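Local coordinates for protein serpin-12 (Manduca sexta, PDB 6CJ7) that probably inhibits serine proteases of larval hemolymph as a serpin and controls the prophenoloxidase activation system of this insect, at residues N137-S140 with W141-S144. Sequence-based numbering, arbitrary orientation.
Sequences NINS and WIAS
Ile138 and Ile142, one turn apart on helix 131-145, meet at a slant: the CG2 branch of Ile138 comes within 4.0 Å of CD1, the end of the longer arm of Ile142. Ile142 holds CG1 beside its own backbone N (chi1 -63°), and this lays CG1 against the carbonyl of the preceding turn, 3.3 Å from Ile138 O. That same oxygen accepts the Ile142 amide at 3.0 Å in a nearly straight bond, and it also lies at the edge of the Trp141 ring, near the ring plane. Trp141 holds CG opposite the backbone N (chi1 177°), and its indole leads away from residues 137-140. Further along, the hydroxyl of Ser144 turns back to its own helix: OG donates to Trp141 O at 2.6 Å, giving that carbonyl a side-chain partner, while the Ser144 amide bonds to Ser140 O. In this amphipathic segment Asn137, Ser140 and Ser144 are exposed, whereas Ile138, Asn139 and Ile142 are buried. The buried Asn139 amide hydrogen-bonds through ND2 to Val154 O in the following loop, where Ile142 packs on Ile150. This is helix F of the serpin fold, lying across beta-sheet A; Ile138 and Trp141 rest on its strand 92-102, touching Phe100 and Ala96 respectively.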
ATOM      1  N   ASN A 137     -16.575   1.856  16.459  1.00 23.99           N
ATOM      2  CA  ASN A 137     -17.371   1.255  15.391  1.00 27.29           C
ATOM      3  C   ASN A 137     -16.601   1.214  14.076  1.00 25.02           C
ATOM      4  O   ASN A 137     -16.665   0.219  13.341  1.00 24.79           O
ATOM      5  CB  ASN A 137     -18.688   2.011  15.217  1.00 24.68           C
ATOM      6  CG  ASN A 137     -19.731   1.597  16.233  1.00 29.87           C
ATOM      7  OD1 ASN A 137     -19.706   0.475  16.746  1.00 37.68           O
ATOM      8  ND2 ASN A 137     -20.655   2.501  16.532  1.00 36.56           N
ATOM      9  N   ILE A 138     -15.859   2.275  13.767  1.00 20.96           N
ATOM     10  CA  ILE A 138     -15.060   2.279  12.543  1.00 20.27           C
ATOM     11  C   ILE A 138     -13.954   1.234  12.636  1.00 23.61           C
ATOM     12  O   ILE A 138     -13.737   0.455  11.702  1.00 23.22           O
ATOM     13  CB  ILE A 138     -14.490   3.680  12.274  1.00 20.96           C
ATOM     14  CG1 ILE A 138     -15.629   4.634  11.862  1.00 21.11           C
ATOM     15  CG2 ILE A 138     -13.422   3.613  11.187  1.00 21.44           C
ATOM     16  CD1 ILE A 138     -15.234   6.106  11.907  1.00 23.86           C
ATOM     17  N   ASN A 139     -13.256   1.191  13.773  1.00 21.66           N
ATOM     18  CA  ASN A 139     -12.168   0.228  13.932  1.00 22.62           C
ATOM     19  C   ASN A 139     -12.683  -1.203  13.877  1.00 27.26           C
ATOM     20  O   ASN A 139     -12.021  -2.081  13.312  1.00 26.74           O
ATOM     21  CB  ASN A 139     -11.424   0.471  15.246  1.00 25.23           C
ATOM     22  CG  ASN A 139     -10.515   1.690  15.196  1.00 25.96           C
ATOM     23  OD1 ASN A 139     -10.008   2.057  14.140  1.00 28.34           O
ATOM     24  ND2 ASN A 139     -10.296   2.311  16.347  1.00 31.09           N
ATOM     25  N   SER A 140     -13.844  -1.468  14.484  1.00 27.26           N
ATOM     26  CA  SER A 140     -14.406  -2.817  14.437  1.00 28.30           C
ATOM     27  C   SER A 140     -14.747  -3.222  13.009  1.00 28.67           C
ATOM     28  O   SER A 140     -14.531  -4.376  12.616  1.00 29.77           O
ATOM     29  CB  SER A 140     -15.646  -2.909  15.325  1.00 32.65           C
ATOM     30  OG  SER A 140     -15.288  -2.988  16.691  1.00 36.88           O
ATOM     31  N   TRP A 141     -15.282  -2.289  12.219  1.00 25.49           N
ATOM     32  CA  TRP A 141     -15.561  -2.591  10.820  1.00 27.92           C
ATOM     33  C   TRP A 141     -14.276  -2.894  10.059  1.00 26.90           C
ATOM     34  O   TRP A 141     -14.210  -3.866   9.295  1.00 26.41           O
ATOM     35  CB  TRP A 141     -16.319  -1.440  10.157  1.00 25.17           C
ATOM     36  CG  TRP A 141     -16.555  -1.703   8.706  1.00 28.41           C
ATOM     37  CD1 TRP A 141     -17.556  -2.456   8.160  1.00 31.64           C
ATOM     38  CD2 TRP A 141     -15.746  -1.257   7.613  1.00 23.04           C
ATOM     39  NE1 TRP A 141     -17.430  -2.493   6.793  1.00 30.69           N
ATOM     40  CE2 TRP A 141     -16.327  -1.767   6.430  1.00 26.84           C
ATOM     41  CE3 TRP A 141     -14.592  -0.473   7.516  1.00 24.16           C
ATOM     42  CZ2 TRP A 141     -15.786  -1.527   5.170  1.00 24.92           C
ATOM     43  CZ3 TRP A 141     -14.061  -0.227   6.258  1.00 25.46           C
ATOM     44  CH2 TRP A 141     -14.656  -0.756   5.103  1.00 22.17           C
ATOM     45  N   ILE A 142     -13.238  -2.072  10.257  1.00 24.92           N
ATOM     46  CA  ILE A 142     -11.954  -2.337   9.600  1.00 25.92           C
ATOM     47  C   ILE A 142     -11.428  -3.708  10.000  1.00 28.33           C
ATOM     48  O   ILE A 142     -10.997  -4.496   9.152  1.00 27.27           O
ATOM     49  CB  ILE A 142     -10.923  -1.244   9.929  1.00 26.20           C
ATOM     50  CG1 ILE A 142     -11.363   0.116   9.391  1.00 24.13           C
ATOM     51  CG2 ILE A 142      -9.541  -1.626   9.377  1.00 26.86           C
ATOM     52  CD1 ILE A 142     -10.483   1.238   9.881  1.00 27.76           C
ATOM     53  N   ALA A 143     -11.444  -4.007  11.306  1.00 24.04           N
ATOM     54  CA  ALA A 143     -10.959  -5.306  11.760  1.00 27.58           C
ATOM     55  C   ALA A 143     -11.751  -6.447  11.132  1.00 30.54           C
ATOM     56  O   ALA A 143     -11.178  -7.487  10.778  1.00 30.07           O
ATOM     57  CB  ALA A 143     -11.021  -5.379  13.283  1.00 30.12           C
ATOM     58  N   SER A 144     -13.067  -6.267  10.970  1.00 30.10           N
ATOM     59  CA  SER A 144     -13.896  -7.309  10.373  1.00 33.96           C
ATOM     60  C   SER A 144     -13.562  -7.550   8.906  1.00 36.43           C
ATOM     61  O   SER A 144     -13.860  -8.629   8.383  1.00 38.81           O
ATOM     62  CB  SER A 144     -15.380  -6.952  10.513  1.00 33.23           C
ATOM     63  OG  SER A 144     -15.745  -5.895   9.643  1.00 32.85           O
TER